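2,3-dihydroxybenzoate-AMP ligase (Mycobacterium smegmatis, PDB 5KEI) belongs to the ANL clan of AMP-binding enzymes, pairing a large AMP-binding domain with a smaller C-terminal AMP-binding-enzyme domain. Local coordinates at residues V110-L115 / G265-M270; V123-G128 / A132-F137; A238-L243 / G348-F353. All blocks are in the same frame, centred on the assembly; numbering follows the deposited sequence.

How the contacts relate
Every touching residue of contacts 1 and 2 is buried, whereas in contact 3 Leu240 is partly exposed; none has a hydrogen bond across it. Contact 1 joins helices attached to different sheets through leucines, a phenylalanine and a methionine sulfur. Contact 2 is local: a strand end of the seven-stranded sheet meets the helix that follows it, around one cysteine. Contact 3 brings a helix end against a strand of the nine-stranded sheet, with a glutamine amide among apolar atoms. Contact 1 touches both others, through Leu112 on Met124 and through Gly268 and Ala269 on Ala238 and Leu243; contacts 2 and 3 stay about 15 Å apart at their nearest atoms.

Contact 1. Residues V110-L115 / G265-M270; sequences VALFGL and GLLGAM
Met270 and Phe113 reach for each other from opposite directions. From the methionine CB, CG turns beside the backbone N and stays anti to the carbonyl carbon, and the chain runs on extended to the sulfur. Met270 SD lies 3.5 Å from Phe113 CE1 and 4.5 Å from the ring centroid. Seen from that centroid it stands 63° off the ring normal, an oblique Met-aromatic contact. The last bond then bends (chi3 74°) and lifts the methyl above the ring plane on the CE1-CZ side: Met270 CE is 3.5 Å from Phe113 CE1 and 3.6 Å from Phe113 CZ. Sulfur and methyl thus share two neighbouring ring carbons.

The two helices, 107-117 and 265-271, cross at 72° with their axes 12.9 Å apart, too far for backbones to meet, so long side chains span the space. Each helix lies in a beta-alpha-beta crossover of its own sheet: 107-117 between strands 97-101 and 121-124 of the seven-stranded sheet, 265-271 in the connection from strand 248-251 to strand 275-278 of the nine-stranded one. The contact therefore belongs to the helical layer between the two sheets of the large domain, as in the alpha-beta-alpha-beta-alpha sandwich of ANL enzymes.

Leu267, one turn before Met270, slides past the phenylalanine in the opposite sense. One branch does the touching: Leu267 CD2 comes in obliquely from the other side of the ring plane, 3.4 Å from Phe113 CZ, and the CE1-CZ end of the ring sits between leucine and methionine. The same methyl extends the apolar patch to the other side chain of helix 107-117, where Leu112 CD2 meets Leu267 CD2 at 4.2 Å. Leu51 of helix 49-57 touches both Phe113 and Met270, while Ala80 of helix 73-88 packs on Phe113.

Contact 2. Residues V123-G128 / A132-F137; sequences VMCLPG and AELTHF
Cys125 points its thiol at helix 131-141, where Leu134 and Phe137, three residues apart and so on the same side of the helix, receive it. The sulfur is anti to its own carbonyl carbon and beside the backbone N (chi1 -49°), which carries it out from the chain to face the pair and touch each in turn. It meets a single leucine branch, Cys125 SG to Leu134 CD2 at 3.7 Å, and Cys125 CB adds a looser touch at 4.0 Å to Leu134 CD2. The ring is met at one carbon, with Cys125 SG 4.0 Å from Phe137 CD2.

Leu134 CD2 and Phe137 CD2 are themselves 4.0 Å apart, so the sulfur and the two carbons form a nearly equilateral triangle. Cys125 SG stands 5.2 Å from the centroid of the Phe137 ring and 65° off the Phe137 ring normal, an oblique sulfur-aromatic contact, nearest at CD2. One face of the Phe137 ring bears on its own helix, with Glu133 O 3.2 Å above the plane and displaced toward the rim. That oxygen also accepts the backbone N-H of Phe137. His129 meets the Phe137 ring edge-to-face.

Just before the cysteine the chain bends in an inverse gamma turn centred on Met124, closed by a weak bond from Cys125 N to Val123 O.

The strand-helix pair opens a crossover from strand 121-124 to strand 145-149 that passes over the intervening strand 97-101. Accordingly Phe137 also rests on Leu99 and Leu134 on Gln101, both of strand 97-101. On the other flank Phe137 reaches Val212 of strand 207-212, while Leu160 of helix 158-167 packs against Leu134.

Contact 3. Residues A238-L243 / G348-F353; sequences AELCRL and GLQQVF
Gln350 stretches its side chain away from its strand to meet Leu240 and Cys241 at the end of helix 227-240. With CG opposite the backbone N (chi1 180°) and the next bond extended too, the amide stands at full reach from the chain. There its two ends meet different neighbours. Gln350 NE2 comes 3.4 Å from Leu240 CD2, the two side chains crossing at a slant. Gln350 OE1 is 3.7 Å from Cys241 SG, which also lies 3.9 Å from Gln350 NE2. The sulfur sits close to the amide plane, in front of the O-C-N angle and not over a face.

Neither polar atom relies on the helix for a hydrogen bond. NE2 is bonded to Thr363 O and OE1 to Gln327 NE2, and the pair of bonds fixes the rotation of the amide. Strand 349-354, which carries Gln350, runs between strands 325-328 and 360-362 of the nine-stranded sheet, whereas helix 227-240 follows strand 222-226 of the seven-stranded sheet. The contact thus bridges the two halves of the large domain.

Leu240 also has CG opposite its backbone N, which places CD2 against the amide nitrogen. Tyr362 of strand 360-362 and Leu380 of a loop touch this leucine as well, and Cys241 packs on Leu325 and Gln327. Immediately afterwards the helix closes in a Schellman motif: Arg242 adopts positive phi (64°), Leu243 N reaches back to Ala238 O at 3.0 Å, and a weak bond joins Arg242 N to Glu239 O.

Contact 1. Residues V110-L115 / G265-M270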
loop_
_atom_site.group_PDB
_atom_site.type_symbol
_atom_site.label_atom_id
_atom_site.label_comp_id
_atom_site.label_asym_id
_atom_site.label_seq_id
_atom_site.Cartn_x
_atom_site.Cartn_y
_atom_site.Cartn_z
ATOM N N VAL A 110 18.345 -2.522 6.677
ATOM C CA VAL A 110 18.830 -2.609 8.058
ATOM C C VAL A 110 17.737 -2.170 9.028
ATOM O O VAL A 110 17.495 -2.836 10.032
ATOM C CB VAL A 110 20.086 -1.752 8.283
ATOM C CG1 VAL A 110 20.613 -1.935 9.697
ATOM C CG2 VAL A 110 21.147 -2.082 7.238
ATOM N N ALA A 111 17.057 -1.071 8.701
ATOM C CA ALA A 111 15.932 -0.591 9.497
ATOM C C ALA A 111 14.724 -1.548 9.506
ATOM O O ALA A 111 14.130 -1.791 10.559
ATOM C CB ALA A 111 15.498 0.773 9.005
ATOM N N LEU A 112 14.348 -2.083 8.344
ATOM C CA LEU A 112 13.164 -2.928 8.269
ATOM C C LEU A 112 13.323 -4.177 9.166
ATOM O O LEU A 112 12.509 -4.410 10.059
ATOM C CB LEU A 112 12.880 -3.306 6.812
ATOM C CG LEU A 112 11.698 -4.245 6.538
ATOM C CD1 LEU A 112 10.354 -3.652 6.972
ATOM C CD2 LEU A 112 11.655 -4.653 5.056
ATOM N N PHE A 113 14.387 -4.952 8.967
ATOM C CA PHE A 113 14.556 -6.183 9.734
ATOM C C PHE A 113 15.010 -5.888 11.166
ATOM O O PHE A 113 14.641 -6.613 12.087
ATOM C CB PHE A 113 15.526 -7.130 9.013
ATOM C CG PHE A 113 14.958 -7.678 7.744
ATOM C CD1 PHE A 113 15.290 -7.125 6.518
ATOM C CD2 PHE A 113 14.025 -8.692 7.782
ATOM C CE1 PHE A 113 14.729 -7.608 5.350
ATOM C CE2 PHE A 113 13.460 -9.178 6.625
ATOM C CZ PHE A 113 13.817 -8.634 5.407
ATOM N N GLY A 114 15.763 -4.802 11.347
ATOM C CA GLY A 114 16.115 -4.313 12.667
ATOM C C GLY A 114 14.864 -4.064 13.480
ATOM O O GLY A 114 14.706 -4.586 14.588
ATOM N N LEU A 115 13.953 -3.277 12.919
ATOM C CA LEU A 115 12.672 -3.022 13.560
ATOM C C LEU A 115 11.858 -4.303 13.804
ATOM O O LEU A 115 11.301 -4.497 14.893
ATOM C CB LEU A 115 11.868 -2.027 12.720
ATOM C CG LEU A 115 12.308 -0.569 12.888
ATOM C CD1 LEU A 115 11.720 0.314 11.817
ATOM C CD2 LEU A 115 11.904 -0.077 14.275
ATOM N N GLY A 265 9.799 -7.504 -5.357
ATOM C CA GLY A 265 10.565 -6.504 -4.631
ATOM C C GLY A 265 11.753 -7.043 -3.850
ATOM O O GLY A 265 12.244 -8.143 -4.117
ATOM N N LEU A 266 12.217 -6.247 -2.897
ATOM C CA LEU A 266 13.310 -6.606 -1.993
ATOM C C LEU A 266 13.074 -7.925 -1.247
ATOM O O LEU A 266 13.937 -8.797 -1.237
ATOM C CB LEU A 266 13.541 -5.472 -0.984
ATOM C CG LEU A 266 14.413 -5.854 0.220
ATOM C CD1 LEU A 266 15.878 -5.963 -0.151
ATOM C CD2 LEU A 266 14.217 -4.878 1.351
ATOM N N LEU A 267 11.896 -8.088 -0.658
ATOM C CA LEU A 267 11.582 -9.291 0.106
ATOM C C LEU A 267 11.501 -10.558 -0.731
ATOM O O LEU A 267 12.040 -11.617 -0.347
ATOM C CB LEU A 267 10.268 -9.084 0.861
ATOM C CG LEU A 267 10.439 -7.973 1.925
ATOM C CD1 LEU A 267 9.187 -7.703 2.689
ATOM C CD2 LEU A 267 11.550 -8.314 2.908
ATOM N N GLY A 268 10.817 -10.469 -1.864
ATOM C CA GLY A 268 10.715 -11.620 -2.734
ATOM C C GLY A 268 12.109 -11.968 -3.205
ATOM O O GLY A 268 12.495 -13.128 -3.184
ATOM N N ALA A 269 12.874 -10.951 -3.595
ATOM C CA ALA A 269 14.268 -11.154 -3.958
ATOM C C ALA A 269 15.017 -11.876 -2.825
ATOM O O ALA A 269 15.802 -12.779 -3.087
ATOM C CB ALA A 269 14.935 -9.821 -4.292
ATOM N N MET A 270 14.749 -11.513 -1.569
ATOM C CA MET A 270 15.468 -12.120 -0.454
ATOM C C MET A 270 15.038 -13.566 -0.205
ATOM O O MET A 270 15.802 -14.344 0.349
ATOM C CB MET A 270 15.296 -11.293 0.820
ATOM C CG MET A 270 16.198 -10.063 0.896
ATOM S SD MET A 270 15.874 -9.077 2.379
ATOM C CE MET A 270 16.605 -10.084 3.645
#

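Contact 2. Residues V123-G128 / A132-F137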
loop_
_atom_site.group_PDB
_atom_site.type_symbol
_atom_site.label_atom_id
_atom_site.label_comp_id
_atom_site.label_asym_id
_atom_site.label_seq_id
_atom_site.Cartn_x
_atom_site.Cartn_y
_atom_site.Cartn_z
ATOM N N VAL A 123 5.559 1.341 10.164
ATOM C CA VAL A 123 4.606 1.992 9.286
ATOM C C VAL A 123 5.386 2.519 8.083
ATOM O O VAL A 123 6.250 3.390 8.211
ATOM C CB VAL A 123 3.877 3.138 10.001
ATOM C CG1 VAL A 123 2.965 3.876 9.048
ATOM C CG2 VAL A 123 3.087 2.591 11.190
ATOM N N MET A 124 5.112 1.963 6.912
ATOM C CA MET A 124 5.932 2.267 5.747
ATOM C C MET A 124 5.477 3.542 5.034
ATOM O O MET A 124 4.686 3.496 4.081
ATOM C CB MET A 124 5.922 1.078 4.794
ATOM C CG MET A 124 6.172 -0.241 5.500
ATOM S SD MET A 124 7.726 -0.240 6.421
ATOM C CE MET A 124 8.925 -0.344 5.093
ATOM N N CYS A 125 5.993 4.675 5.496
ATOM C CA CYS A 125 5.683 5.970 4.883
ATOM C C CYS A 125 6.478 6.186 3.601
ATOM O O CYS A 125 7.612 5.720 3.473
ATOM C CB CYS A 125 5.964 7.108 5.860
ATOM S SG CYS A 125 5.235 6.837 7.489
ATOM N N LEU A 126 5.847 6.874 2.652
ATOM C CA LEU A 126 6.446 7.239 1.374
ATOM C C LEU A 126 7.092 8.625 1.459
ATOM O O LEU A 126 6.709 9.436 2.302
ATOM C CB LEU A 126 5.382 7.206 0.282
ATOM C CG LEU A 126 4.682 5.856 0.315
ATOM C CD1 LEU A 126 3.533 5.812 -0.668
ATOM C CD2 LEU A 126 5.698 4.728 0.066
ATOM N N PRO A 127 8.085 8.899 0.595
ATOM C CA PRO A 127 8.854 10.154 0.702
ATOM C C PRO A 127 8.029 11.424 0.443
ATOM O O PRO A 127 8.447 12.502 0.859
ATOM C CB PRO A 127 9.949 9.991 -0.365
ATOM C CG PRO A 127 9.403 8.978 -1.323
ATOM C CD PRO A 127 8.595 8.030 -0.478
ATOM N N GLY A 128 6.881 11.287 -0.214
ATOM C CA GLY A 128 6.036 12.416 -0.533
ATOM C C GLY A 128 5.065 12.790 0.567
ATOM O O GLY A 128 4.290 13.743 0.423
ATOM N N ALA A 132 1.169 16.747 7.681
ATOM C CA ALA A 132 -0.228 16.375 7.820
ATOM C C ALA A 132 -0.403 14.839 7.798
ATOM O O ALA A 132 -1.038 14.270 8.696
ATOM C CB ALA A 132 -1.055 17.038 6.729
ATOM N N GLU A 133 0.185 14.178 6.793
ATOM C CA GLU A 133 0.148 12.710 6.678
ATOM C C GLU A 133 0.748 11.997 7.898
ATOM O O GLU A 133 0.090 11.179 8.544
ATOM C CB GLU A 133 0.891 12.246 5.423
ATOM C CG GLU A 133 0.222 12.607 4.109
ATOM C CD GLU A 133 0.409 14.064 3.717
ATOM O OE1 GLU A 133 1.513 14.620 3.932
ATOM O OE2 GLU A 133 -0.553 14.653 3.182
ATOM N N LEU A 134 2.006 12.309 8.193
ATOM C CA LEU A 134 2.722 11.678 9.288
ATOM C C LEU A 134 1.998 11.862 10.618
ATOM O O LEU A 134 1.945 10.938 11.443
ATOM C CB LEU A 134 4.155 12.217 9.382
ATOM C CG LEU A 134 5.159 11.798 8.289
ATOM C CD1 LEU A 134 6.580 11.676 8.845
ATOM C CD2 LEU A 134 4.760 10.509 7.560
ATOM N N THR A 135 1.428 13.048 10.816
ATOM C CA THR A 135 0.664 13.349 12.031
ATOM C C THR A 135 -0.539 12.424 12.173
ATOM O O THR A 135 -0.739 11.809 13.216
ATOM C CB THR A 135 0.206 14.818 12.040
ATOM O OG1 THR A 135 1.294 15.624 12.495
ATOM C CG2 THR A 135 -0.988 15.031 12.950
ATOM N N HIS A 136 -1.322 12.321 11.111
ATOM C CA HIS A 136 -2.457 11.410 11.074
ATOM C C HIS A 136 -2.014 9.946 11.223
ATOM O O HIS A 136 -2.666 9.181 11.932
ATOM C CB HIS A 136 -3.241 11.618 9.777
ATOM C CG HIS A 136 -4.365 10.648 9.584
ATOM N ND1 HIS A 136 -5.545 10.725 10.299
ATOM C CD2 HIS A 136 -4.499 9.602 8.744
ATOM C CE1 HIS A 136 -6.349 9.754 9.913
ATOM N NE2 HIS A 136 -5.745 9.054 8.969
ATOM N N PHE A 137 -0.910 9.558 10.576
ATOM C CA PHE A 137 -0.360 8.198 10.756
ATOM C C PHE A 137 0.011 7.916 12.228
ATOM O O PHE A 137 -0.350 6.872 12.765
ATOM C CB PHE A 137 0.862 7.955 9.853
ATOM C CG PHE A 137 0.541 7.965 8.377
ATOM C CD1 PHE A 137 -0.744 7.710 7.933
ATOM C CD2 PHE A 137 1.519 8.244 7.441
ATOM C CE1 PHE A 137 -1.051 7.737 6.575
ATOM C CE2 PHE A 137 1.227 8.272 6.087
ATOM C CZ PHE A 137 -0.068 8.020 5.656
#

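Contact 3. Residues A238-L243 / G348-F353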
loop_
_atom_site.group_PDB
_atom_site.type_symbol
_atom_site.label_atom_id
_atom_site.label_comp_id
_atom_site.label_asym_id
_atom_site.label_seq_id
_atom_site.Cartn_x
_atom_site.Cartn_y
_atom_site.Cartn_z
ATOM N N ALA A 238 7.760 -13.909 -6.102
ATOM C CA ALA A 238 9.112 -14.240 -6.556
ATOM C C ALA A 238 9.110 -15.577 -7.312
ATOM O O ALA A 238 9.847 -15.752 -8.276
ATOM C CB ALA A 238 10.093 -14.277 -5.369
ATOM N N GLU A 239 8.267 -16.509 -6.885
ATOM C CA GLU A 239 8.101 -17.734 -7.637
ATOM C C GLU A 239 7.482 -17.475 -9.018
ATOM O O GLU A 239 7.901 -18.060 -10.014
ATOM C CB GLU A 239 7.236 -18.727 -6.875
ATOM C CG GLU A 239 7.199 -20.087 -7.554
ATOM C CD GLU A 239 5.969 -20.905 -7.201
ATOM O OE1 GLU A 239 5.390 -20.707 -6.103
ATOM O OE2 GLU A 239 5.580 -21.747 -8.040
ATOM N N LEU A 240 6.483 -16.605 -9.069
ATOM C CA LEU A 240 5.782 -16.333 -10.315
ATOM C C LEU A 240 6.723 -15.638 -11.288
ATOM O O LEU A 240 6.715 -15.918 -12.494
ATOM C CB LEU A 240 4.528 -15.490 -10.057
ATOM C CG LEU A 240 3.620 -15.075 -11.226
ATOM C CD1 LEU A 240 2.201 -14.876 -10.722
ATOM C CD2 LEU A 240 4.118 -13.796 -11.908
ATOM N N CYS A 241 7.546 -14.742 -10.757
ATOM C CA CYS A 241 8.488 -14.002 -11.589
ATOM C C CYS A 241 9.718 -14.816 -11.910
ATOM O O CYS A 241 10.591 -14.348 -12.637
ATOM C CB CYS A 241 8.906 -12.698 -10.913
ATOM S SG CYS A 241 7.562 -11.499 -10.731
ATOM N N ARG A 242 9.793 -16.013 -11.331
ATOM C CA ARG A 242 10.878 -16.954 -11.591
ATOM C C ARG A 242 12.243 -16.414 -11.136
ATOM O O ARG A 242 13.268 -16.678 -11.769
ATOM C CB ARG A 242 10.912 -17.318 -13.088
ATOM C CG ARG A 242 9.539 -17.670 -13.684
ATOM C CD ARG A 242 9.348 -19.177 -13.865
ATOM N NE ARG A 242 7.991 -19.522 -14.307
ATOM C CZ ARG A 242 7.519 -20.766 -14.429
ATOM N NH1 ARG A 242 8.291 -21.817 -14.159
ATOM N NH2 ARG A 242 6.268 -20.963 -14.832
ATOM N N LEU A 243 12.250 -15.658 -10.039
ATOM C CA LEU A 243 13.491 -15.110 -9.480
ATOM C C LEU A 243 14.421 -16.225 -8.977
ATOM O O LEU A 243 13.975 -17.182 -8.346
ATOM C CB LEU A 243 13.188 -14.144 -8.325
ATOM C CG LEU A 243 12.489 -12.798 -8.577
ATOM C CD1 LEU A 243 12.510 -11.912 -7.303
ATOM C CD2 LEU A 243 13.081 -12.054 -9.770
ATOM N N GLY A 348 10.668 -8.565 -22.159
ATOM C CA GLY A 348 10.336 -9.134 -20.863
ATOM C C GLY A 348 9.506 -8.216 -19.979
ATOM O O GLY A 348 9.746 -8.118 -18.786
ATOM N N LEU A 349 8.532 -7.546 -20.583
ATOM C CA LEU A 349 7.584 -6.711 -19.879
ATOM C C LEU A 349 6.657 -7.586 -19.066
ATOM O O LEU A 349 6.238 -8.654 -19.525
ATOM C CB LEU A 349 6.777 -5.860 -20.865
ATOM C CG LEU A 349 5.444 -5.257 -20.404
ATOM C CD1 LEU A 349 5.680 -4.111 -19.416
ATOM C CD2 LEU A 349 4.575 -4.806 -21.599
ATOM N N GLN A 350 6.350 -7.147 -17.853
ATOM C CA GLN A 350 5.274 -7.762 -17.094
ATOM C C GLN A 350 4.363 -6.670 -16.593
ATOM O O GLN A 350 4.834 -5.707 -15.992
ATOM C CB GLN A 350 5.811 -8.575 -15.933
ATOM C CG GLN A 350 4.739 -9.237 -15.107
ATOM C CD GLN A 350 5.320 -9.862 -13.877
ATOM O OE1 GLN A 350 5.937 -9.171 -13.069
ATOM N NE2 GLN A 350 5.154 -11.178 -13.728
ATOM N N GLN A 351 3.067 -6.785 -16.867
ATOM C CA GLN A 351 2.131 -5.807 -16.335
ATOM C C GLN A 351 1.662 -6.270 -14.965
ATOM O O GLN A 351 1.389 -7.464 -14.735
ATOM C CB GLN A 351 0.948 -5.570 -17.285
ATOM C CG GLN A 351 1.355 -4.884 -18.597
ATOM C CD GLN A 351 0.267 -3.983 -19.208
ATOM O OE1 GLN A 351 -0.443 -3.277 -18.497
ATOM N NE2 GLN A 351 0.148 -4.010 -20.538
ATOM N N VAL A 352 1.621 -5.319 -14.040
ATOM C CA VAL A 352 1.190 -5.593 -12.681
ATOM C C VAL A 352 0.086 -4.625 -12.261
ATOM O O VAL A 352 0.289 -3.426 -12.243
ATOM C CB VAL A 352 2.359 -5.482 -11.690
ATOM C CG1 VAL A 352 1.904 -5.919 -10.288
ATOM C CG2 VAL A 352 3.549 -6.292 -12.187
ATOM N N PHE A 353 -1.082 -5.157 -11.935
ATOM C CA PHE A 353 -2.165 -4.368 -11.378
ATOM C C PHE A 353 -2.406 -4.855 -9.968
ATOM O O PHE A 353 -2.988 -5.926 -9.756
ATOM C CB PHE A 353 -3.427 -4.477 -12.240
ATOM C CG PHE A 353 -4.676 -3.982 -11.568
ATOM C CD1 PHE A 353 -4.745 -2.695 -11.055
ATOM C CD2 PHE A 353 -5.798 -4.798 -11.473
ATOM C CE1 PHE A 353 -5.906 -2.235 -10.437
ATOM C CE2 PHE A 353 -6.956 -4.343 -10.858
ATOM C CZ PHE A 353 -7.008 -3.059 -10.349
#